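Local coordinates for protein cytosine deaminase (PDB 4R85) that binds 5-methylcytosine beside an iron(II) ion and probably catalyses hydrolytic deamination of this base and of cytosine, at residues Q85-I90 against P150-E155; D94-A99 against K135-D140; G177-E182 against S218-V223; N159-M164 against V192-D197. All blocks are in the same frame, centred on the assembly; numbering follows the deposited sequence.

From the N terminus, segment 85-90 lies at the C-terminal part of helix 76-87, and segment 94-99 follows on the next helix. Residues 135-140 then close interaction 2, which is nested inside the longer loop that 150-155 closes as interaction 1. Shortly afterwards 159-164 opens interaction 4 and 177-182 opens interaction 3; the partners 192-197 and 218-223 come in the same order, so these two contacts cross. Interactions 1, 3 and 4 form a touching group joining the loops that follow strands 143-149 and 174-175 to helices 160-170, 185-202 and 220-231. Interaction 2 meets only interaction 1, through the R86-D94 salt bridge and the packing of I90 on T95.

Interaction 1: Q85-I90 against P150-E155; sequences QRKASI and PQEGIE. With 17E (5-methylcytosine), chain G.
K87 and E152 reach toward each other from opposite directions and meet in a single salt bridge, K87 NZ to E152 OE1 at 2.8 Å. The ammonium group approaches OE1 on its anti side, 28° out of the carboxylate plane. E152 is extended beyond CG, while the lysine chain bends at chi2 and chi3 to bring its nitrogen across. That nitrogen is shared: it also forms a salt bridge with D119 OD1, its strongest partner, and donates a hydrogen bond to T121 O. Three oxygens thus surround one cationic end, two of them from carboxylates, which would be expected to favour the charged form of the lysine. T121 serves the other segment as well, its OG1 bonding to E152 N.

In this amidohydrolase barrel, residues 150-155 form the loop leaving strand 143-149, and they begin with a type I turn closed by G153 N to P150 O at 2.9 Å. Inside that turn lies Q151, whose amide reads the substrate edge. Its OE1 accepts from N1 of 5-methylcytosine at 2.7 Å, and its NE2 donates to the ligand's O2 at 3.0 Å. Both bonds are nearly straight, the first at 172°, so one amide satisfies a neighbouring donor and acceptor together and fixes its own flip. A bend at chi2 (70°) turns the amide toward the base. The ligand is hydrogen-bonded as well to D308 OD1 and E212 OE1, while I80, I178 and W314 pack against Q151.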
# COMPACT_ATOMS: atom_id res chain seq x y z
N GLN A 85 -22.79 -17.33 7.76
CA GLN A 85 -23.70 -17.63 6.66
C GLN A 85 -23.05 -18.52 5.60
O GLN A 85 -23.69 -19.43 5.06
CB GLN A 85 -24.15 -16.34 5.97
CG GLN A 85 -25.00 -15.44 6.82
CD GLN A 85 -25.36 -14.18 6.08
OE1 GLN A 85 -24.51 -13.33 5.84
NE2 GLN A 85 -26.63 -14.06 5.68
N ARG A 86 -21.79 -18.22 5.29
CA ARG A 86 -21.06 -18.93 4.25
C ARG A 86 -20.77 -20.37 4.68
O ARG A 86 -20.72 -21.27 3.84
CB ARG A 86 -19.75 -18.20 3.92
CG ARG A 86 -18.93 -18.84 2.79
CD ARG A 86 -19.79 -19.09 1.54
NE ARG A 86 -18.97 -19.50 0.40
CZ ARG A 86 -18.60 -20.76 0.16
NH1 ARG A 86 -17.85 -21.04 -0.90
NH2 ARG A 86 -18.97 -21.74 0.98
N LYS A 87 -20.58 -20.57 5.98
CA LYS A 87 -20.26 -21.90 6.51
C LYS A 87 -21.32 -22.94 6.22
O LYS A 87 -21.02 -24.13 6.17
CB LYS A 87 -19.99 -21.84 8.01
CG LYS A 87 -18.57 -21.45 8.34
CD LYS A 87 -18.52 -20.70 9.66
CE LYS A 87 -18.56 -21.62 10.85
NZ LYS A 87 -18.34 -20.85 12.11
N ALA A 88 -22.56 -22.49 6.01
CA ALA A 88 -23.66 -23.40 5.74
C ALA A 88 -23.52 -24.10 4.38
O ALA A 88 -24.15 -25.12 4.14
CB ALA A 88 -24.99 -22.66 5.82
N SER A 89 -22.69 -23.55 3.50
CA SER A 89 -22.46 -24.17 2.19
C SER A 89 -21.01 -24.60 1.94
O SER A 89 -20.63 -24.90 0.81
CB SER A 89 -22.94 -23.26 1.06
OG SER A 89 -22.28 -22.01 1.09
N ILE A 90 -20.19 -24.62 3.00
CA ILE A 90 -18.83 -25.13 2.86
C ILE A 90 -18.85 -26.63 2.62
O ILE A 90 -19.54 -27.37 3.32
CB ILE A 90 -18.00 -24.88 4.12
CG1 ILE A 90 -17.77 -23.39 4.33
CG2 ILE A 90 -16.66 -25.60 4.03
CD1 ILE A 90 -16.92 -23.11 5.55
N PRO A 150 -10.74 -21.27 16.68
CA PRO A 150 -12.15 -21.34 17.10
C PRO A 150 -12.82 -19.99 16.88
O PRO A 150 -13.00 -19.23 17.83
CB PRO A 150 -12.05 -21.65 18.59
CG PRO A 150 -10.75 -20.94 19.01
CD PRO A 150 -9.83 -20.98 17.81
N GLN A 151 -13.19 -19.70 15.63
CA GLN A 151 -13.74 -18.39 15.26
C GLN A 151 -14.85 -17.87 16.18
O GLN A 151 -14.88 -16.69 16.54
CB GLN A 151 -14.29 -18.43 13.84
CG GLN A 151 -14.98 -17.16 13.39
CD GLN A 151 -14.00 -16.02 13.20
OE1 GLN A 151 -13.44 -15.85 12.12
NE2 GLN A 151 -13.77 -15.24 14.25
N GLU A 152 -15.77 -18.75 16.56
CA GLU A 152 -16.89 -18.28 17.36
C GLU A 152 -16.69 -18.49 18.86
O GLU A 152 -17.64 -18.38 19.65
CB GLU A 152 -18.21 -18.86 16.83
CG GLU A 152 -18.45 -18.36 15.40
CD GLU A 152 -19.81 -18.73 14.85
OE1 GLU A 152 -19.87 -19.13 13.67
OE2 GLU A 152 -20.80 -18.60 15.60
N GLY A 153 -15.46 -18.77 19.25
CA GLY A 153 -15.12 -18.88 20.66
C GLY A 153 -14.99 -20.31 21.12
O GLY A 153 -15.67 -21.22 20.62
N ILE A 154 -14.10 -20.52 22.08
CA ILE A 154 -13.95 -21.81 22.75
C ILE A 154 -15.04 -22.00 23.81
O ILE A 154 -15.70 -23.04 23.86
CB ILE A 154 -12.56 -21.91 23.42
CG1 ILE A 154 -11.47 -21.87 22.35
CG2 ILE A 154 -12.45 -23.17 24.27
CD1 ILE A 154 -10.06 -21.86 22.90
N GLU A 155 -15.23 -20.99 24.65
CA GLU A 155 -16.14 -21.11 25.79
C GLU A 155 -17.54 -20.67 25.40
O GLU A 155 -18.49 -20.92 26.13
CB GLU A 155 -15.66 -20.25 26.96
CG GLU A 155 -14.17 -20.33 27.28
CD GLU A 155 -13.77 -21.64 27.96
OE1 GLU A 155 -12.78 -21.63 28.72
OE2 GLU A 155 -14.43 -22.68 27.75
N1 17E G . -11.57 -13.92 11.71
C2 17E G . -11.11 -13.11 12.65
O2 17E G . -11.55 -13.25 13.94
N3 17E G . -10.21 -12.15 12.38
C4 17E G . -9.75 -11.99 11.12
N4 17E G . -8.79 -10.97 10.84
C5 17E G . -10.21 -12.82 10.10
C6 17E G . -11.15 -13.80 10.43
CM5 17E G . -9.72 -12.65 8.70

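Interaction 2: D94-A99 against K135-D140; sequences DTRQRA and KQEAAD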
# COMPACT_ATOMS: atom_id res chain seq x y z
N ASP A 94 -15.18 -27.72 -2.24
CA ASP A 94 -15.23 -26.26 -2.36
C ASP A 94 -14.00 -25.62 -1.69
O ASP A 94 -13.34 -24.76 -2.27
CB ASP A 94 -16.53 -25.75 -1.72
CG ASP A 94 -16.51 -24.26 -1.42
OD1 ASP A 94 -16.25 -23.46 -2.34
OD2 ASP A 94 -16.78 -23.89 -0.25
N THR A 95 -13.70 -26.07 -0.48
CA THR A 95 -12.58 -25.51 0.27
C THR A 95 -11.28 -25.79 -0.45
O THR A 95 -10.43 -24.91 -0.62
CB THR A 95 -12.55 -26.09 1.68
OG1 THR A 95 -13.78 -25.77 2.34
CG2 THR A 95 -11.36 -25.52 2.49
N ARG A 96 -11.12 -27.03 -0.90
CA ARG A 96 -9.91 -27.45 -1.59
C ARG A 96 -9.60 -26.58 -2.81
O ARG A 96 -8.47 -26.13 -2.99
CB ARG A 96 -10.03 -28.91 -2.02
CG ARG A 96 -8.88 -29.39 -2.87
CD ARG A 96 -9.10 -30.84 -3.28
NE ARG A 96 -8.05 -31.29 -4.19
CZ ARG A 96 -8.13 -31.18 -5.51
NH1 ARG A 96 -9.21 -30.64 -6.06
NH2 ARG A 96 -7.13 -31.60 -6.27
N GLN A 97 -10.62 -26.35 -3.63
CA GLN A 97 -10.45 -25.59 -4.86
C GLN A 97 -10.03 -24.14 -4.61
O GLN A 97 -9.11 -23.63 -5.26
CB GLN A 97 -11.71 -25.66 -5.72
CG GLN A 97 -11.97 -27.05 -6.28
CD GLN A 97 -13.35 -27.20 -6.86
OE1 GLN A 97 -14.23 -26.37 -6.62
NE2 GLN A 97 -13.57 -28.28 -7.62
N ARG A 98 -10.71 -23.49 -3.67
CA ARG A 98 -10.37 -22.11 -3.30
C ARG A 98 -8.99 -22.01 -2.65
O ARG A 98 -8.21 -21.09 -2.93
CB ARG A 98 -11.43 -21.52 -2.37
CG ARG A 98 -12.79 -21.31 -3.04
CD ARG A 98 -13.82 -20.68 -2.09
NE ARG A 98 -14.29 -21.62 -1.07
CZ ARG A 98 -13.82 -21.68 0.18
NH1 ARG A 98 -12.86 -20.87 0.58
NH2 ARG A 98 -14.32 -22.58 1.02
N ALA A 99 -8.69 -22.95 -1.76
CA ALA A 99 -7.40 -22.95 -1.07
C ALA A 99 -6.26 -23.13 -2.07
O ALA A 99 -5.24 -22.44 -2.00
CB ALA A 99 -7.37 -24.04 -0.01
N LYS A 135 -2.49 -29.88 2.55
CA LYS A 135 -1.14 -29.81 3.08
C LYS A 135 -0.24 -30.85 2.40
O LYS A 135 0.94 -30.59 2.16
CB LYS A 135 -1.16 -30.02 4.60
CG LYS A 135 0.20 -30.16 5.25
CD LYS A 135 0.04 -30.33 6.75
CE LYS A 135 1.37 -30.63 7.43
NZ LYS A 135 1.22 -30.76 8.90
N GLN A 136 -0.80 -32.01 2.08
CA GLN A 136 -0.06 -33.04 1.38
C GLN A 136 -0.03 -32.78 -0.12
O GLN A 136 1.01 -32.92 -0.77
CB GLN A 136 -0.66 -34.43 1.65
CG GLN A 136 -0.73 -34.78 3.13
CD GLN A 136 0.61 -34.67 3.82
OE1 GLN A 136 1.63 -35.15 3.32
NE2 GLN A 136 0.64 -34.02 4.99
N GLU A 137 -1.17 -32.39 -0.67
CA GLU A 137 -1.31 -32.18 -2.11
C GLU A 137 -0.43 -31.04 -2.61
O GLU A 137 0.11 -31.11 -3.72
CB GLU A 137 -2.78 -31.89 -2.46
CG GLU A 137 -3.03 -31.65 -3.94
CD GLU A 137 -4.52 -31.56 -4.29
OE1 GLU A 137 -5.34 -31.37 -3.36
OE2 GLU A 137 -4.85 -31.67 -5.48
N ALA A 138 -0.28 -29.99 -1.80
CA ALA A 138 0.47 -28.81 -2.23
C ALA A 138 1.90 -28.73 -1.69
O ALA A 138 2.55 -27.69 -1.80
CB ALA A 138 -0.31 -27.53 -1.89
N ALA A 139 2.40 -29.83 -1.13
CA ALA A 139 3.75 -29.87 -0.58
C ALA A 139 4.84 -29.59 -1.62
O ALA A 139 5.93 -29.15 -1.27
CB ALA A 139 4.01 -31.22 0.11
N ASP A 140 4.53 -29.82 -2.89
CA ASP A 140 5.47 -29.51 -3.97
C ASP A 140 5.67 -28.00 -4.14
O ASP A 140 6.64 -27.56 -4.75
CB ASP A 140 5.02 -30.14 -5.30
CG ASP A 140 3.62 -29.73 -5.70
OD1 ASP A 140 2.78 -29.50 -4.80
OD2 ASP A 140 3.34 -29.63 -6.91
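R96 and E137 supply all the surface buried between these two helical segments, and they do so through a two-point salt bridge. R96 NE donates to E137 OE1 at 2.8 Å, with an N-H...O angle of 143°, using the syn lone pair of that oxygen. The second link, R96 NH2 to E137 OE2, is modelled at 2.4 Å, a very short separation whose exact value is doubtful. Guanidinium and carboxylate lie 22° from coplanar, so the side-on pairing is somewhat twisted. The side chains themselves cross at about a right angle: the arginine runs straight from CG to NE, and the glutamate is likewise extended beyond CG.

Helices 92-108 and 126-137 are successive members of the outer layer of the TIM-barrel fold, separated in sequence by strand 111-119. Small side chains pack between the same helices, T95 on A127 and A130, and A99 on L131. R96 also rests on V134, and its NH1 forms a salt bridge with E93 OE2, so the guanidinium is shared between two carboxylates. E137 stands in the last turn of its helix and reaches out from there to the arginine. One turn along from D94, R98 grips that aspartate side-on, NE to OD1 at 3.0 Å and NH2 to OD2 at 3.1 Å, approaching from above the carboxylate plane; D94 also pairs with R86.

Interaction 3: G177-E182 against S218-V223; sequences GIPHYE and SRFLEV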
# COMPACT_ATOMS: atom_id res chain seq x y z
N GLY A 177 -6.94 -19.50 19.05
CA GLY A 177 -7.82 -18.95 20.07
C GLY A 177 -8.34 -17.58 19.67
O GLY A 177 -7.89 -17.01 18.68
N ILE A 178 -9.28 -17.05 20.44
CA ILE A 178 -9.84 -15.72 20.17
C ILE A 178 -10.43 -15.11 21.46
O ILE A 178 -11.61 -14.76 21.53
CB ILE A 178 -10.87 -15.79 18.98
CG1 ILE A 178 -11.18 -14.39 18.43
CG2 ILE A 178 -12.12 -16.60 19.35
CD1 ILE A 178 -12.16 -14.38 17.27
N PRO A 179 -9.58 -14.96 22.49
CA PRO A 179 -10.04 -14.59 23.84
C PRO A 179 -10.82 -13.29 23.89
O PRO A 179 -11.76 -13.19 24.68
CB PRO A 179 -8.73 -14.46 24.65
CG PRO A 179 -7.65 -14.30 23.62
CD PRO A 179 -8.12 -15.15 22.47
N HIS A 180 -10.47 -12.31 23.05
CA HIS A 180 -11.18 -11.03 23.05
C HIS A 180 -12.63 -11.17 22.56
O HIS A 180 -13.47 -10.29 22.80
CB HIS A 180 -10.44 -10.00 22.19
CG HIS A 180 -10.41 -10.35 20.74
ND1 HIS A 180 -9.50 -11.26 20.22
CD2 HIS A 180 -11.19 -9.96 19.70
CE1 HIS A 180 -9.72 -11.40 18.93
NE2 HIS A 180 -10.74 -10.63 18.59
N TYR A 181 -12.93 -12.27 21.87
CA TYR A 181 -14.29 -12.48 21.34
C TYR A 181 -15.17 -13.34 22.26
O TYR A 181 -16.38 -13.42 22.06
CB TYR A 181 -14.24 -13.08 19.93
CG TYR A 181 -15.56 -13.10 19.19
CD1 TYR A 181 -16.15 -14.31 18.81
CD2 TYR A 181 -16.22 -11.92 18.85
CE1 TYR A 181 -17.35 -14.34 18.13
CE2 TYR A 181 -17.43 -11.95 18.17
CZ TYR A 181 -17.99 -13.17 17.80
OH TYR A 181 -19.19 -13.22 17.13
N GLU A 182 -14.58 -13.96 23.28
CA GLU A 182 -15.38 -14.72 24.24
C GLU A 182 -16.38 -13.77 24.94
O GLU A 182 -16.12 -12.57 25.08
CB GLU A 182 -14.51 -15.44 25.27
CG GLU A 182 -13.39 -16.30 24.65
CD GLU A 182 -13.89 -17.62 24.09
OE1 GLU A 182 -13.08 -18.34 23.46
OE2 GLU A 182 -15.08 -17.96 24.29
N SER A 218 -8.93 -4.46 26.31
CA SER A 218 -8.76 -5.83 25.85
C SER A 218 -7.31 -6.24 26.11
O SER A 218 -6.41 -5.88 25.35
CB SER A 218 -9.11 -5.96 24.36
OG SER A 218 -9.21 -7.32 23.99
N ARG A 219 -7.09 -6.97 27.20
CA ARG A 219 -5.72 -7.25 27.64
C ARG A 219 -5.47 -8.75 27.81
O ARG A 219 -4.86 -9.18 28.78
CB ARG A 219 -5.43 -6.51 28.95
CG ARG A 219 -5.42 -4.98 28.81
CD ARG A 219 -5.27 -4.30 30.18
NE ARG A 219 -5.19 -2.84 30.06
CZ ARG A 219 -4.83 -2.03 31.05
NH1 ARG A 219 -4.79 -0.72 30.86
NH2 ARG A 219 -4.52 -2.53 32.24
N PHE A 220 -5.92 -9.55 26.86
CA PHE A 220 -5.66 -10.98 26.93
C PHE A 220 -4.22 -11.32 26.59
O PHE A 220 -3.73 -12.39 26.96
CB PHE A 220 -6.69 -11.74 26.09
CG PHE A 220 -8.08 -11.54 26.60
CD1 PHE A 220 -8.90 -10.55 26.07
CD2 PHE A 220 -8.54 -12.26 27.70
CE1 PHE A 220 -10.17 -10.33 26.58
CE2 PHE A 220 -9.81 -12.04 28.21
CZ PHE A 220 -10.62 -11.07 27.65
N LEU A 221 -3.54 -10.40 25.92
CA LEU A 221 -2.12 -10.57 25.62
C LEU A 221 -1.30 -10.88 26.88
O LEU A 221 -0.45 -11.77 26.87
CB LEU A 221 -1.57 -9.32 24.92
CG LEU A 221 -0.07 -9.39 24.63
CD1 LEU A 221 0.26 -10.59 23.74
CD2 LEU A 221 0.38 -8.09 23.96
N GLU A 222 -1.56 -10.16 27.98
CA GLU A 222 -0.82 -10.41 29.22
C GLU A 222 -1.04 -11.83 29.75
O GLU A 222 -0.13 -12.44 30.29
CB GLU A 222 -1.15 -9.38 30.32
CG GLU A 222 -2.57 -9.49 30.89
CD GLU A 222 -2.86 -8.47 31.99
OE1 GLU A 222 -3.68 -8.77 32.90
OE2 GLU A 222 -2.29 -7.35 31.94
N VAL A 223 -2.25 -12.35 29.58
CA VAL A 223 -2.55 -13.70 30.06
C VAL A 223 -1.79 -14.73 29.22
O VAL A 223 -1.20 -15.67 29.75
CB VAL A 223 -4.06 -14.01 29.99
CG1 VAL A 223 -4.33 -15.41 30.56
CG2 VAL A 223 -4.83 -12.96 30.76
O HOH W 1 -11.85 -7.73 24.45
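P179 and F220 slide past each other in opposite directions, the CB and CG atoms of the proline lying against the base of the phenylalanine. P179 CB comes to 3.6 Å from F220 CG, and P179 CG lies 3.7 Å from F220 CB. With its CG beside its own backbone N and opposite the carbonyl carbon (chi1 -62°), F220 lays one ring face under the proline carbonyl: P179 O stands above the face toward its rim, 3.8 Å from F220 CZ. H180 meets the same ring obliquely through its backbone, H180 CA being 3.7 Å from F220 CE1.

The imidazole of H180 takes no part in this packing. Its CG sits between the backbone N and the carbonyl carbon (chi1 66°), which carries the ring off toward E212 and L76, leaving H180 CB to touch S218 OG at 3.5 Å. That oxygen is hydrogen-bonded to D211 OD2 and accepts from a water at 2.7 Å; the water lies at the edge of the F220 ring and donates weakly to H180 O.

Next to P179, I178 lines the 5-methylcytosine pocket. The D211 carboxylate also receives the N-H groups of F220 and L221 where helix 220-231 begins. P179 and V223 both pack on V192 of helix 185-202, L221 faces L256 and L260 of helix 250-263, and G177 is backbone-bonded to H209, at the end of strand 205-209.

Interaction 4: N159-M164 against V192-D197; sequences NGRELM and VMFLMD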
# COMPACT_ATOMS: atom_id res chain seq x y z
N ASN A 159 -19.87 -26.94 22.49
CA ASN A 159 -18.82 -27.95 22.40
C ASN A 159 -17.48 -27.42 21.89
O ASN A 159 -16.68 -28.17 21.32
CB ASN A 159 -19.30 -29.09 21.52
CG ASN A 159 -20.71 -29.51 21.86
OD1 ASN A 159 -21.64 -29.36 21.06
ND2 ASN A 159 -20.89 -30.00 23.08
N GLY A 160 -17.24 -26.12 22.08
CA GLY A 160 -16.00 -25.50 21.63
C GLY A 160 -14.74 -26.23 22.05
O GLY A 160 -13.81 -26.39 21.24
N ARG A 161 -14.68 -26.68 23.29
CA ARG A 161 -13.49 -27.40 23.77
C ARG A 161 -13.29 -28.76 23.06
O ARG A 161 -12.16 -29.12 22.72
CB ARG A 161 -13.49 -27.56 25.30
CG ARG A 161 -13.28 -26.24 26.06
CD ARG A 161 -13.23 -26.46 27.58
NE ARG A 161 -12.92 -25.23 28.31
CZ ARG A 161 -12.24 -25.17 29.45
NH1 ARG A 161 -11.80 -26.28 30.02
NH2 ARG A 161 -12.00 -23.99 30.03
N GLU A 162 -14.40 -29.49 22.83
CA GLU A 162 -14.36 -30.76 22.10
C GLU A 162 -13.87 -30.57 20.68
O GLU A 162 -13.14 -31.40 20.15
CB GLU A 162 -15.76 -31.39 21.98
CG GLU A 162 -16.35 -31.94 23.24
CD GLU A 162 -17.61 -32.75 22.98
OE1 GLU A 162 -18.19 -32.68 21.85
OE2 GLU A 162 -18.02 -33.47 23.91
N LEU A 163 -14.35 -29.51 20.04
CA LEU A 163 -13.97 -29.22 18.66
C LEU A 163 -12.49 -28.88 18.54
O LEU A 163 -11.82 -29.33 17.62
CB LEU A 163 -14.83 -28.09 18.10
CG LEU A 163 -16.28 -28.54 17.84
CD1 LEU A 163 -17.17 -27.31 17.65
CD2 LEU A 163 -16.32 -29.45 16.62
N MET A 164 -11.99 -28.08 19.47
CA MET A 164 -10.56 -27.74 19.50
C MET A 164 -9.72 -29.00 19.66
O MET A 164 -8.73 -29.20 18.96
CB MET A 164 -10.25 -26.76 20.63
CG MET A 164 -10.72 -25.33 20.36
SD MET A 164 -9.76 -24.57 19.03
CE MET A 164 -8.17 -24.31 19.86
N VAL A 192 -7.83 -18.97 27.37
CA VAL A 192 -6.38 -18.99 27.21
C VAL A 192 -5.77 -20.12 28.04
O VAL A 192 -4.87 -20.83 27.57
CB VAL A 192 -5.73 -17.63 27.54
CG1 VAL A 192 -4.20 -17.74 27.51
CG2 VAL A 192 -6.21 -16.55 26.56
N MET A 193 -6.26 -20.31 29.26
CA MET A 193 -5.77 -21.41 30.10
C MET A 193 -6.01 -22.76 29.43
O MET A 193 -5.12 -23.61 29.38
CB MET A 193 -6.42 -21.39 31.49
CG MET A 193 -6.21 -20.09 32.24
SD MET A 193 -4.44 -19.69 32.46
CE MET A 193 -4.57 -18.16 33.40
N PHE A 194 -7.22 -22.94 28.89
CA PHE A 194 -7.55 -24.16 28.16
C PHE A 194 -6.64 -24.41 26.95
O PHE A 194 -6.14 -25.52 26.77
CB PHE A 194 -9.02 -24.15 27.68
CG PHE A 194 -9.32 -25.25 26.70
CD1 PHE A 194 -9.53 -26.55 27.14
CD2 PHE A 194 -9.32 -24.99 25.33
CE1 PHE A 194 -9.79 -27.58 26.23
CE2 PHE A 194 -9.58 -26.02 24.41
CZ PHE A 194 -9.81 -27.31 24.87
N LEU A 195 -6.46 -23.40 26.11
CA LEU A 195 -5.75 -23.61 24.86
C LEU A 195 -4.27 -23.88 25.12
O LEU A 195 -3.64 -24.67 24.42
CB LEU A 195 -5.95 -22.44 23.88
CG LEU A 195 -5.26 -21.09 24.06
CD1 LEU A 195 -3.85 -21.04 23.44
CD2 LEU A 195 -6.14 -19.98 23.46
N MET A 196 -3.71 -23.23 26.14
CA MET A 196 -2.33 -23.49 26.52
C MET A 196 -2.17 -24.91 27.09
O MET A 196 -1.20 -25.59 26.77
CB MET A 196 -1.81 -22.43 27.50
CG MET A 196 -1.69 -21.04 26.88
SD MET A 196 -0.47 -20.92 25.54
CE MET A 196 1.07 -20.79 26.48
N ASP A 197 -3.13 -25.35 27.90
CA ASP A 197 -3.12 -26.73 28.39
C ASP A 197 -3.20 -27.72 27.23
O ASP A 197 -2.48 -28.73 27.21
CB ASP A 197 -4.30 -27.00 29.34
CG ASP A 197 -4.12 -26.34 30.70
OD1 ASP A 197 -2.99 -25.93 31.03
OD2 ASP A 197 -5.12 -26.25 31.45
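Helices 160-170 and 185-202, neighbours in the outer layer of the barrel with strand 174-175 between them in sequence, meet where F194 packs against R161 and M164. The arginine chain lies over one face of the phenylalanine in a CH-pi contact: R161 CG stands 3.7 Å from the centroid of the F194 ring, only 10° off its normal. Extended from CG to NE, R161 runs the length of the ring in the direction opposite to F194, so its guanidinium passes beyond the ring centre and settles over the root of the aromatic side chain. There R161 CZ is 3.8 Å from F194 CB. The two flat groups are inclined by 32°.

The ring is turned across to the other helix because F194 holds CG opposite its own backbone N (chi1 168°). Its far end comes close to the partner backbone, F194 CZ being 3.7 Å from R161 O, while M164 CB meets the ring edge at F194 CE2, 3.9 Å away. I154, from the preceding loop, packs against both F194 and R161.

No hydrogen bond crosses between the segments. The arginine's charge is answered outside them, by the salt bridge from NH2 to E155 OE1. Contact with F194 is therefore made chiefly by the aliphatic chain and a guanidinium face while NH2 still reaches E155, consistent with a joint held mainly by dispersion and shape.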